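PDB 1ZA0: putative acyl-[acyl-carrier-protein] desaturase DesA2 from Mycobacterium tuberculosis, which may desaturate acyl chains on acyl-carrier protein in mycobacterial fatty acid biosynthesis, as a diiron enzyme of the type 2 fatty acid desaturase family. Local coordinates for residues M155-R160 with A220-L225; A213-R218 with T259-A264; E159-V164 with G243-P248; R191-F196 with S255-A260. All coordinates share one frame; numbering follows the deposited sequence.

Contact 1 (M155-R160 with A220-L225). With MN (manganese (II) ion), chain B.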
loop_
_atom_site.group_PDB
_atom_site.type_symbol
_atom_site.label_atom_id
_atom_site.label_comp_id
_atom_site.label_asym_id
_atom_site.label_seq_id
_atom_site.Cartn_x
_atom_site.Cartn_y
_atom_site.Cartn_z
ATOM N N MET A 155 7.948 7.608 -0.588
ATOM C CA MET A 155 6.845 7.069 -1.310
ATOM C C MET A 155 7.226 5.869 -2.189
ATOM O O MET A 155 6.446 4.913 -2.282
ATOM C CB MET A 155 6.185 8.123 -2.162
ATOM C CG MET A 155 5.449 9.192 -1.385
ATOM S SD MET A 155 4.221 8.555 -0.228
ATOM C CE MET A 155 3.084 7.783 -1.467
ATOM N N ALA A 156 8.435 5.865 -2.755
ATOM C CA ALA A 156 8.831 4.732 -3.555
ATOM C C ALA A 156 8.952 3.471 -2.717
ATOM O O ALA A 156 8.494 2.374 -3.133
ATOM C CB ALA A 156 10.181 5.047 -4.319
ATOM N N PHE A 157 9.566 3.597 -1.553
ATOM C CA PHE A 157 9.718 2.459 -0.689
ATOM C C PHE A 157 8.359 1.994 -0.126
ATOM O O PHE A 157 8.130 0.822 0.062
ATOM C CB PHE A 157 10.615 2.807 0.475
ATOM C CG PHE A 157 12.052 2.667 0.194
ATOM C CD1 PHE A 157 12.619 1.418 0.077
ATOM C CD2 PHE A 157 12.884 3.812 0.108
ATOM C CE1 PHE A 157 13.969 1.267 -0.166
ATOM C CE2 PHE A 157 14.283 3.663 -0.135
ATOM C CZ PHE A 157 14.807 2.395 -0.288
ATOM N N TYR A 158 7.541 2.966 0.257
ATOM C CA TYR A 158 6.285 2.716 0.916
ATOM C C TYR A 158 5.305 2.022 -0.063
ATOM O O TYR A 158 4.672 1.037 0.305
ATOM C CB TYR A 158 5.695 4.041 1.463
ATOM C CG TYR A 158 4.335 3.874 2.144
ATOM C CD1 TYR A 158 4.269 3.437 3.459
ATOM C CD2 TYR A 158 3.149 4.118 1.470
ATOM C CE1 TYR A 158 3.047 3.266 4.115
ATOM C CE2 TYR A 158 1.904 3.948 2.126
ATOM C CZ TYR A 158 1.874 3.501 3.444
ATOM O OH TYR A 158 0.685 3.321 4.147
ATOM N N GLU A 159 5.252 2.476 -1.309
ATOM C CA GLU A 159 4.527 1.773 -2.334
ATOM C C GLU A 159 5.077 0.395 -2.632
ATOM O O GLU A 159 4.313 -0.518 -2.890
ATOM C CB GLU A 159 4.391 2.594 -3.615
ATOM C CG GLU A 159 3.591 3.857 -3.403
ATOM C CD GLU A 159 2.088 3.501 -3.291
ATOM O OE1 GLU A 159 1.757 2.260 -3.297
ATOM O OE2 GLU A 159 1.252 4.391 -3.266
ATOM N N ARG A 160 6.386 0.209 -2.547
ATOM C CA ARG A 160 6.915 -1.123 -2.761
ATOM C C ARG A 160 6.490 -2.054 -1.600
ATOM O O ARG A 160 6.160 -3.170 -1.837
ATOM C CB ARG A 160 8.440 -1.102 -2.864
ATOM C CG ARG A 160 9.035 -2.495 -3.239
ATOM C CD ARG A 160 10.517 -2.436 -3.598
ATOM N NE ARG A 160 10.994 -3.643 -4.254
ATOM C CZ ARG A 160 11.237 -3.821 -5.541
ATOM N NH1 ARG A 160 11.034 -2.870 -6.429
ATOM N NH2 ARG A 160 11.677 -5.008 -5.932
ATOM N N ALA A 220 17.332 2.991 6.622
ATOM C CA ALA A 220 17.689 2.701 8.029
ATOM C C ALA A 220 16.446 2.815 8.922
ATOM O O ALA A 220 16.383 2.134 9.940
ATOM C CB ALA A 220 18.764 3.647 8.548
ATOM N N ASP A 221 15.492 3.657 8.541
ATOM C CA ASP A 221 14.390 4.019 9.433
ATOM C C ASP A 221 13.027 3.421 9.081
ATOM O O ASP A 221 12.092 3.573 9.878
ATOM C CB ASP A 221 14.284 5.558 9.606
ATOM C CG ASP A 221 13.298 6.218 8.623
ATOM O OD1 ASP A 221 12.399 5.526 8.047
ATOM O OD2 ASP A 221 13.323 7.456 8.402
ATOM N N LEU A 222 12.902 2.745 7.923
ATOM C CA LEU A 222 11.603 2.204 7.469
ATOM C C LEU A 222 11.132 1.126 8.418
ATOM O O LEU A 222 11.908 0.271 8.798
ATOM C CB LEU A 222 11.718 1.522 6.101
ATOM C CG LEU A 222 11.284 2.391 4.954
ATOM C CD1 LEU A 222 11.942 1.844 3.648
ATOM C CD2 LEU A 222 9.800 2.406 4.847
ATOM N N ASP A 223 9.858 1.114 8.744
ATOM C CA ASP A 223 9.325 0.030 9.620
ATOM C C ASP A 223 8.278 -0.795 8.850
ATOM O O ASP A 223 7.920 -0.448 7.750
ATOM C CB ASP A 223 8.732 0.624 10.908
ATOM C CG ASP A 223 8.967 -0.286 12.195
ATOM O OD1 ASP A 223 9.115 -1.536 12.107
ATOM O OD2 ASP A 223 8.965 0.194 13.342
ATOM N N VAL A 224 7.808 -1.893 9.407
ATOM C CA VAL A 224 6.789 -2.671 8.711
ATOM C C VAL A 224 5.479 -1.891 8.618
ATOM O O VAL A 224 5.189 -0.999 9.424
ATOM C CB VAL A 224 6.539 -4.070 9.359
ATOM C CG1 VAL A 224 7.855 -4.818 9.567
ATOM C CG2 VAL A 224 5.794 -3.950 10.627
ATOM N N LEU A 225 4.690 -2.221 7.614
ATOM C CA LEU A 225 3.404 -1.559 7.451
ATOM C C LEU A 225 2.540 -1.730 8.693
ATOM O O LEU A 225 2.328 -2.837 9.185
ATOM C CB LEU A 225 2.685 -2.042 6.185
ATOM C CG LEU A 225 3.344 -1.659 4.871
ATOM C CD1 LEU A 225 2.563 -2.412 3.777
ATOM C CD2 LEU A 225 3.336 -0.189 4.593
HETATM MN MN MN B . -0.461 2.755 -3.414
HETATM O O HOH W 1 -0.137 2.600 -1.275
#
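The outer side of helix 148-172, a metal-carrying helix of the ferritin-like four-helix bundle, meets the chain that leaves helix 208-221: F157 packs on L222 and Y158 on L225. L222 is the first residue to leave helical geometry. From there the chain runs past the bundle helix in an extended form. F157 is met by one methyl of L222. CD1 of L222 sits 3.6 Å from CG of F157 and touches the CB end of the side chain as much as the ring. The approach to the ring is oblique. The next helix residue, Y158, meets L225, three residues after L222. CD2 of L225 lies 3.5 Å from CE1 of Y158. This too is oblique and reaches the CD1-CE1 side of the ring. The Y158 ring gets there because CG stands anti to the backbone N (chi1 178°), which swings it toward L225. L75 of helix 63-77 touches both Y158 and L225, and I254 and R257 of helix 247-260 touch F157.

E159 points away from L222 and L225. Its carboxylate binds the manganese ion through both oxygens, OE1 at 2.3 Å and OE2 at 2.4 Å. E107, E189, H192 and a water complete the site, probably the position of one of the two irons of this family. W103 NE1 also donates a hydrogen bond to OE2 of E159.

No hydrogen bond crosses this contact. Across the two segments it is apolar, methyl against ring and CB. The helix presents the F157 and Y158 rings to the 220-225 chain and its metal ligand E159 to the other side.

Contact 2 (A213-R218 with T259-A264)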
loop_
_atom_site.group_PDB
_atom_site.type_symbol
_atom_site.label_atom_id
_atom_site.label_comp_id
_atom_site.label_asym_id
_atom_site.label_seq_id
_atom_site.Cartn_x
_atom_site.Cartn_y
_atom_site.Cartn_z
ATOM N N ALA A 213 21.561 10.142 -0.034
ATOM C CA ALA A 213 21.422 10.361 1.394
ATOM C C ALA A 213 20.000 10.095 1.857
ATOM O O ALA A 213 19.821 9.556 2.903
ATOM C CB ALA A 213 21.817 11.815 1.767
ATOM N N ALA A 214 19.029 10.524 1.070
ATOM C CA ALA A 214 17.638 10.260 1.367
ATOM C C ALA A 214 17.369 8.739 1.360
ATOM O O ALA A 214 16.716 8.231 2.254
ATOM C CB ALA A 214 16.756 11.001 0.426
ATOM N N ILE A 215 17.947 8.004 0.421
ATOM C CA ILE A 215 17.714 6.575 0.343
ATOM C C ILE A 215 18.340 5.891 1.530
ATOM O O ILE A 215 17.731 4.978 2.147
ATOM C CB ILE A 215 18.237 6.001 -1.018
ATOM C CG1 ILE A 215 17.423 6.564 -2.179
ATOM C CG2 ILE A 215 18.217 4.465 -0.968
ATOM C CD1 ILE A 215 18.045 6.356 -3.575
ATOM N N ALA A 216 19.539 6.334 1.904
ATOM C CA ALA A 216 20.209 5.780 3.088
ATOM C C ALA A 216 19.397 5.970 4.354
ATOM O O ALA A 216 19.215 5.031 5.125
ATOM C CB ALA A 216 21.625 6.402 3.263
ATOM N N ALA A 217 18.855 7.158 4.534
ATOM C CA ALA A 217 18.123 7.485 5.776
ATOM C C ALA A 217 16.787 6.709 5.888
ATOM O O ALA A 217 16.449 6.208 6.961
ATOM C CB ALA A 217 17.890 8.986 5.858
ATOM N N ARG A 218 16.032 6.608 4.782
ATOM C CA ARG A 218 14.827 5.778 4.725
ATOM C C ARG A 218 15.130 4.305 4.931
ATOM O O ARG A 218 14.459 3.654 5.718
ATOM C CB ARG A 218 14.074 6.009 3.427
ATOM C CG ARG A 218 13.338 7.320 3.403
ATOM C CD ARG A 218 12.456 7.671 4.713
ATOM N NE ARG A 218 12.682 9.080 5.066
ATOM C CZ ARG A 218 13.623 9.572 5.909
ATOM N NH1 ARG A 218 13.712 10.880 6.052
ATOM N NH2 ARG A 218 14.440 8.811 6.632
ATOM N N THR A 259 18.926 -1.971 -5.244
ATOM C CA THR A 259 19.499 -2.694 -6.355
ATOM C C THR A 259 18.874 -2.264 -7.672
ATOM O O THR A 259 19.597 -2.001 -8.644
ATOM C CB THR A 259 19.360 -4.258 -6.104
ATOM O OG1 THR A 259 20.076 -4.632 -4.903
ATOM C CG2 THR A 259 19.954 -5.109 -7.224
ATOM N N ALA A 260 17.539 -2.151 -7.699
ATOM C CA ALA A 260 16.804 -1.780 -8.886
ATOM C C ALA A 260 17.128 -0.334 -9.342
ATOM O O ALA A 260 16.936 -0.027 -10.504
ATOM C CB ALA A 260 15.303 -1.943 -8.651
ATOM N N TRP A 261 17.549 0.552 -8.421
ATOM C CA TRP A 261 18.107 1.881 -8.777
ATOM C C TRP A 261 19.570 1.847 -9.232
ATOM O O TRP A 261 20.159 2.888 -9.489
ATOM C CB TRP A 261 17.968 2.915 -7.605
ATOM C CG TRP A 261 16.548 3.514 -7.507
ATOM C CD1 TRP A 261 15.778 3.981 -8.517
ATOM C CD2 TRP A 261 15.812 3.702 -6.314
ATOM N NE1 TRP A 261 14.573 4.435 -8.040
ATOM C CE2 TRP A 261 14.581 4.285 -6.667
ATOM C CE3 TRP A 261 16.072 3.432 -4.969
ATOM C CZ2 TRP A 261 13.605 4.541 -5.743
ATOM C CZ3 TRP A 261 15.156 3.734 -4.054
ATOM C CH2 TRP A 261 13.905 4.288 -4.432
ATOM N N GLY A 262 20.196 0.678 -9.222
ATOM C CA GLY A 262 21.544 0.542 -9.719
ATOM C C GLY A 262 22.533 0.897 -8.634
ATOM O O GLY A 262 23.722 1.126 -8.888
ATOM N N LEU A 263 22.052 0.930 -7.398
ATOM C CA LEU A 263 22.877 1.442 -6.302
ATOM C C LEU A 263 23.444 0.373 -5.382
ATOM O O LEU A 263 23.834 0.703 -4.266
ATOM C CB LEU A 263 22.090 2.467 -5.478
ATOM C CG LEU A 263 21.658 3.714 -6.240
ATOM C CD1 LEU A 263 20.700 4.552 -5.417
ATOM C CD2 LEU A 263 22.864 4.542 -6.746
ATOM N N ALA A 264 23.414 -0.892 -5.808
ATOM C CA ALA A 264 23.732 -2.013 -4.909
ATOM C C ALA A 264 25.146 -1.938 -4.325
ATOM O O ALA A 264 25.343 -2.336 -3.189
ATOM C CB ALA A 264 23.507 -3.399 -5.588
#
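A Schellman motif ends helix 247-260, and the residues on either side of its glycine, W261 and L263, close over I215 of helix 208-221. G262 has positive phi (85°) and carries the turn. Its N donates a backbone bond to O of T259 at 2.8 Å. The helix ends there, and W261 and L263 both turn their side chains toward the same isoleucine.

I215 makes the contact mainly with CD1, the end of its longer branch. This methyl lies 3.8 Å from CE3 of W261 and 3.7 Å from CD1 of L263. It thus rests between an indole and a leucine methyl. The approach to the indole is oblique and falls on the six-membered ring, at CE3 and CZ3. CG1 of I215 adds a longer touch, 4.1 Å from CZ3 of W261. The branch reaches this place because CG1 lies anti to the carbonyl carbon (chi1 -66°) and the chain then extends to CD1 (chi2 166°).

Other parts of the fold also pack here. L269 of the following loop touches I215 and L263, and V153 of helix 148-172 touches I215. The indole has a polar edge, where NE1 bonds to the carbonyl O of A197, and it forms a cation-pi pair with R257.

All three touching residues are buried and no polar bond joins the two segments. They meet through apolar side chains. The NE1 bond to helix 176-206 and the cation-pi pair are likely to steady the indole against which I215 packs.

Contact 3 (E159-V164 with G243-P248); sequences ERCGAV and GIFGKP. With MN (manganese (II) ion), chain B.
G243 opens the second segment with positive phi (78°). It forms the Schellman end of helix 233-241 and turns the chain toward helix 148-172. I244 follows. Its side chain packs on L169 and Q172, farther along that same helix, and not on segment 159-164. Its carbonyl O accepts a hydrogen bond from ND2 of N168.

F245 carries the contact. CG stands anti to the backbone N (chi1 -158°), and the ring reaches the helix at C161 and V164, one turn apart. At the ring tip, CZ lies 3.8 Å from CB of C161 and 3.9 Å from SG. The sulfur of C161 is 5.2 Å from the F245 ring centroid and 70° off the ring normal, an oblique sulfur-aromatic contact. CE1 of F245 lies 3.7 Å from O of C161. V164 comes in at the ring edge, with CG1 4.1 Å from CE1 of F245, and the two side chains cross at about a right angle. V224 also touches F245.

G246 then takes the N-cap position of helix 247-260, and K247 and P248 begin that helix. L250 and L253 on it cover C161 and F245, respectively.

F245 thus seats its ring on helix 148-172 from within a short link that begins at G243 and ends at G246. This is a Schellman-to-N-cap link between helices 233-241 and 247-260, packed on a metal-carrying helix of a ferritin-like bundle.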
loop_
_atom_site.group_PDB
_atom_site.type_symbol
_atom_site.label_atom_id
_atom_site.label_comp_id
_atom_site.label_asym_id
_atom_site.label_seq_id
_atom_site.Cartn_x
_atom_site.Cartn_y
_atom_site.Cartn_z
ATOM N N GLU A 159 5.252 2.476 -1.309
ATOM C CA GLU A 159 4.527 1.773 -2.334
ATOM C C GLU A 159 5.077 0.395 -2.632
ATOM O O GLU A 159 4.313 -0.518 -2.890
ATOM C CB GLU A 159 4.391 2.594 -3.615
ATOM C CG GLU A 159 3.591 3.857 -3.403
ATOM C CD GLU A 159 2.088 3.501 -3.291
ATOM O OE1 GLU A 159 1.757 2.260 -3.297
ATOM O OE2 GLU A 159 1.252 4.391 -3.266
ATOM N N ARG A 160 6.386 0.209 -2.547
ATOM C CA ARG A 160 6.915 -1.123 -2.761
ATOM C C ARG A 160 6.490 -2.054 -1.600
ATOM O O ARG A 160 6.160 -3.170 -1.837
ATOM C CB ARG A 160 8.440 -1.102 -2.864
ATOM C CG ARG A 160 9.035 -2.495 -3.239
ATOM C CD ARG A 160 10.517 -2.436 -3.598
ATOM N NE ARG A 160 10.994 -3.643 -4.254
ATOM C CZ ARG A 160 11.237 -3.821 -5.541
ATOM N NH1 ARG A 160 11.034 -2.870 -6.429
ATOM N NH2 ARG A 160 11.677 -5.008 -5.932
ATOM N N CYS A 161 6.526 -1.554 -0.371
ATOM C CA CYS A 161 5.970 -2.281 0.774
ATOM C C CYS A 161 4.511 -2.697 0.510
ATOM O O CYS A 161 4.169 -3.858 0.724
ATOM C CB CYS A 161 6.016 -1.469 2.066
ATOM S SG CYS A 161 7.678 -1.077 2.606
ATOM N N GLY A 162 3.682 -1.750 0.073
ATOM C CA GLY A 162 2.306 -2.009 -0.356
ATOM C C GLY A 162 2.204 -3.119 -1.371
ATOM O O GLY A 162 1.321 -3.979 -1.266
ATOM N N ALA A 163 3.073 -3.088 -2.381
ATOM C CA ALA A 163 3.022 -4.039 -3.475
ATOM C C ALA A 163 3.390 -5.466 -3.011
ATOM O O ALA A 163 2.669 -6.391 -3.376
ATOM C CB ALA A 163 3.906 -3.596 -4.609
ATOM N N VAL A 164 4.424 -5.598 -2.178
ATOM C CA VAL A 164 4.847 -6.868 -1.606
ATOM C C VAL A 164 3.779 -7.452 -0.622
ATOM O O VAL A 164 3.354 -8.602 -0.740
ATOM C CB VAL A 164 6.185 -6.702 -0.911
ATOM C CG1 VAL A 164 6.582 -7.944 -0.138
ATOM C CG2 VAL A 164 7.299 -6.353 -1.989
ATOM N N GLY A 243 4.028 -14.958 6.891
ATOM C CA GLY A 243 4.913 -14.612 5.792
ATOM C C GLY A 243 4.294 -13.561 4.843
ATOM O O GLY A 243 4.806 -13.360 3.748
ATOM N N ILE A 244 3.201 -12.901 5.226
ATOM C CA ILE A 244 2.657 -11.851 4.344
ATOM C C ILE A 244 3.580 -10.628 4.402
ATOM O O ILE A 244 3.990 -10.104 3.378
ATOM C CB ILE A 244 1.203 -11.530 4.763
ATOM C CG1 ILE A 244 0.319 -12.773 4.473
ATOM C CG2 ILE A 244 0.669 -10.230 4.188
ATOM C CD1 ILE A 244 -0.978 -12.779 5.298
ATOM N N PHE A 245 3.823 -10.115 5.590
ATOM C CA PHE A 245 4.739 -9.002 5.691
ATOM C C PHE A 245 5.310 -8.934 7.062
ATOM O O PHE A 245 4.615 -9.048 8.064
ATOM C CB PHE A 245 4.073 -7.685 5.327
ATOM C CG PHE A 245 5.030 -6.609 4.912
ATOM C CD1 PHE A 245 5.457 -6.500 3.583
ATOM C CD2 PHE A 245 5.546 -5.724 5.847
ATOM C CE1 PHE A 245 6.337 -5.506 3.190
ATOM C CE2 PHE A 245 6.437 -4.683 5.426
ATOM C CZ PHE A 245 6.822 -4.592 4.106
ATOM N N GLY A 246 6.616 -8.718 7.101
ATOM C CA GLY A 246 7.349 -8.557 8.360
ATOM C C GLY A 246 8.766 -8.086 8.122
ATOM O O GLY A 246 9.113 -7.683 7.000
ATOM N N LYS A 247 9.599 -8.181 9.165
ATOM C CA LYS A 247 10.936 -7.558 9.131
ATOM C C LYS A 247 11.771 -8.201 8.029
ATOM O O LYS A 247 12.504 -7.503 7.387
ATOM C CB LYS A 247 11.648 -7.608 10.521
ATOM C CG LYS A 247 11.255 -6.461 11.477
ATOM N N PRO A 248 11.684 -9.517 7.821
ATOM C CA PRO A 248 12.417 -10.165 6.734
ATOM C C PRO A 248 11.958 -9.742 5.324
ATOM O O PRO A 248 12.787 -9.614 4.448
ATOM C CB PRO A 248 12.120 -11.670 6.941
ATOM C CG PRO A 248 11.638 -11.806 8.314
ATOM C CD PRO A 248 10.942 -10.510 8.618
HETATM MN MN MN B . -0.461 2.755 -3.414
HETATM O O HOH W 1 -0.137 2.600 -1.275
#

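Contact 4 (R191-F196 with S255-A260); sequences RHEEFF and SDRITA. With MN (manganese (II) ion), chain B.
E193 and R257 form a buried salt bridge, and it is the whole of the direct contact. NH1 of R257 donates to OE2 of E193 at 2.9 Å, with an N-H...O angle of 151°. The oxygen lies near the guanidinium plane, at its edge. The carboxylate is turned almost square to that plane, 88° apart, and NH1 meets OE2 from above the carboxylate plane. E193 reaches out extended, while R257 bends at chi2 (64°) and again at chi3. The bend brings CD of R257 to 3.4 Å from OE2 of E193.

OE2 has a second cationic partner, NH1 of R160, in a salt bridge from helix 148-172. Two arginines thus share one glutamate oxygen, which probably keeps E193 charged.

Outside this pair the two segments do not touch. Even the CA atoms of E193 and R257 are 10.0 Å apart. T259 and A260 lie on the exposed side.

H192, next to E193, binds manganese through ND1 at 2.3 Å, and its NE2 bonds to E106. F157 and R160 of helix 148-172 touch R257, and E159 touches E193. With R160 on the same oxygen as R257, three helices (148-172, 176-206 and 247-260) meet at E193.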
loop_
_atom_site.group_PDB
_atom_site.type_symbol
_atom_site.label_atom_id
_atom_site.label_comp_id
_atom_site.label_asym_id
_atom_site.label_seq_id
_atom_site.Cartn_x
_atom_site.Cartn_y
_atom_site.Cartn_z
ATOM N N ARG A 191 2.123 -0.224 -9.961
ATOM C CA ARG A 191 2.038 0.984 -10.755
ATOM C C ARG A 191 2.393 2.246 -9.988
ATOM O O ARG A 191 3.099 3.128 -10.520
ATOM C CB ARG A 191 0.675 1.072 -11.422
ATOM C CG ARG A 191 0.506 0.067 -12.496
ATOM C CD ARG A 191 -0.950 -0.134 -12.928
ATOM N NE ARG A 191 -1.663 1.067 -13.363
ATOM C CZ ARG A 191 -1.601 1.578 -14.603
ATOM N NH1 ARG A 191 -0.764 1.084 -15.497
ATOM N NH2 ARG A 191 -2.327 2.636 -14.944
ATOM N N HIS A 192 2.003 2.303 -8.696
ATOM C CA HIS A 192 2.310 3.421 -7.858
ATOM C C HIS A 192 3.834 3.476 -7.621
ATOM O O HIS A 192 4.509 4.562 -7.693
ATOM C CB HIS A 192 1.514 3.322 -6.531
ATOM C CG HIS A 192 0.014 3.509 -6.685
ATOM N ND1 HIS A 192 -0.862 3.470 -5.610
ATOM C CD2 HIS A 192 -0.758 3.655 -7.799
ATOM C CE1 HIS A 192 -2.097 3.686 -6.062
ATOM N NE2 HIS A 192 -2.071 3.751 -7.382
ATOM N N GLU A 193 4.369 2.330 -7.256
ATOM C CA GLU A 193 5.765 2.244 -6.999
ATOM C C GLU A 193 6.598 2.672 -8.261
ATOM O O GLU A 193 7.628 3.330 -8.105
ATOM C CB GLU A 193 6.173 0.851 -6.487
ATOM C CG GLU A 193 7.668 0.811 -6.127
ATOM C CD GLU A 193 8.336 -0.557 -6.231
ATOM O OE1 GLU A 193 7.631 -1.570 -6.474
ATOM O OE2 GLU A 193 9.595 -0.620 -6.007
ATOM N N GLU A 194 6.163 2.237 -9.433
ATOM C CA GLU A 194 6.888 2.409 -10.700
ATOM C C GLU A 194 6.960 3.947 -10.917
ATOM O O GLU A 194 7.986 4.505 -11.239
ATOM C CB GLU A 194 6.125 1.756 -11.853
ATOM C CG GLU A 194 6.632 1.982 -13.281
ATOM C CD GLU A 194 5.820 1.240 -14.304
ATOM O OE1 GLU A 194 4.768 0.671 -13.905
ATOM O OE2 GLU A 194 6.197 1.152 -15.513
ATOM N N PHE A 195 5.837 4.599 -10.732
ATOM C CA PHE A 195 5.716 6.052 -10.905
ATOM C C PHE A 195 6.626 6.795 -9.966
ATOM O O PHE A 195 7.503 7.555 -10.433
ATOM C CB PHE A 195 4.255 6.500 -10.742
ATOM C CG PHE A 195 3.909 7.808 -11.443
ATOM C CD1 PHE A 195 2.878 7.858 -12.357
ATOM C CD2 PHE A 195 4.561 8.976 -11.137
ATOM C CE1 PHE A 195 2.509 9.069 -12.967
ATOM C CE2 PHE A 195 4.220 10.183 -11.767
ATOM C CZ PHE A 195 3.206 10.221 -12.693
ATOM N N PHE A 196 6.509 6.563 -8.647
ATOM C CA PHE A 196 7.397 7.248 -7.717
ATOM C C PHE A 196 8.846 6.878 -7.937
ATOM O O PHE A 196 9.761 7.718 -7.818
ATOM C CB PHE A 196 7.016 7.056 -6.244
ATOM C CG PHE A 196 5.728 7.762 -5.875
ATOM C CD1 PHE A 196 5.667 9.158 -5.854
ATOM C CD2 PHE A 196 4.589 7.036 -5.583
ATOM C CE1 PHE A 196 4.485 9.813 -5.521
ATOM C CE2 PHE A 196 3.396 7.687 -5.247
ATOM C CZ PHE A 196 3.350 9.075 -5.245
ATOM N N SER A 255 16.628 -3.948 0.088
ATOM C CA SER A 255 17.736 -4.393 -0.762
ATOM C C SER A 255 17.388 -4.428 -2.248
ATOM O O SER A 255 18.123 -3.903 -3.055
ATOM C CB SER A 255 18.181 -5.790 -0.320
ATOM O OG SER A 255 19.294 -6.239 -1.054
ATOM N N ASP A 256 16.269 -5.028 -2.611
ATOM C CA ASP A 256 15.823 -5.045 -3.992
ATOM C C ASP A 256 15.569 -3.647 -4.584
ATOM O O ASP A 256 15.816 -3.439 -5.753
ATOM C CB ASP A 256 14.551 -5.863 -4.180
ATOM C CG ASP A 256 14.654 -7.315 -3.695
ATOM O OD1 ASP A 256 15.769 -7.882 -3.599
ATOM O OD2 ASP A 256 13.597 -7.951 -3.408
ATOM N N ARG A 257 15.037 -2.725 -3.812
ATOM C CA ARG A 257 14.719 -1.418 -4.338
ATOM C C ARG A 257 16.031 -0.647 -4.605
ATOM O O ARG A 257 16.175 0.029 -5.617
ATOM C CB ARG A 257 13.818 -0.686 -3.354
ATOM C CG ARG A 257 13.408 0.690 -3.732
ATOM C CD ARG A 257 12.594 0.713 -4.947
ATOM N NE ARG A 257 13.414 0.971 -6.125
ATOM C CZ ARG A 257 12.969 0.881 -7.340
ATOM N NH1 ARG A 257 11.696 0.531 -7.571
ATOM N NH2 ARG A 257 13.768 1.185 -8.350
ATOM N N ILE A 258 16.966 -0.766 -3.702
ATOM C CA ILE A 258 18.294 -0.101 -3.859
ATOM C C ILE A 258 18.975 -0.647 -5.101
ATOM O O ILE A 258 19.470 0.116 -5.924
ATOM C CB ILE A 258 19.133 -0.351 -2.591
ATOM C CG1 ILE A 258 18.592 0.495 -1.464
ATOM C CG2 ILE A 258 20.652 -0.032 -2.834
ATOM C CD1 ILE A 258 19.068 0.117 -0.122
ATOM N N THR A 259 18.926 -1.971 -5.244
ATOM C CA THR A 259 19.499 -2.694 -6.355
ATOM C C THR A 259 18.874 -2.264 -7.672
ATOM O O THR A 259 19.597 -2.001 -8.644
ATOM C CB THR A 259 19.360 -4.258 -6.104
ATOM O OG1 THR A 259 20.076 -4.632 -4.903
ATOM C CG2 THR A 259 19.954 -5.109 -7.224
ATOM N N ALA A 260 17.539 -2.151 -7.699
ATOM C CA ALA A 260 16.804 -1.780 -8.886
ATOM C C ALA A 260 17.128 -0.334 -9.342
ATOM O O ALA A 260 16.936 -0.027 -10.504
ATOM C CB ALA A 260 15.303 -1.943 -8.651
HETATM MN MN MN B . -0.461 2.755 -3.414
HETATM O O HOH W 1 -0.137 2.600 -1.275
#

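How the contacts relate
From the N terminus, helix 148-172 starts contacts 1 and 3, which share E159 and R160. Contact 1 closes a loop at 220-225. Contact 3 starts from the same stretch and closes a longer loop at 243-248. Helix 176-206 then starts contact 4, which closes at 255-260 and crosses both. Contact 2 runs from helix 208-221 to 259-264. It ends on the same stretch as contact 4, sharing T259 and A260, and also crosses contacts 1 and 3. R160 joins contacts 1 and 3 to contact 4. Contacts 1, 3 and 4 tie the C-terminal part of the chain to helices 148-172 and 176-206, which carry manganese ligands. Contact 2 ties two parts of that C-terminal region together.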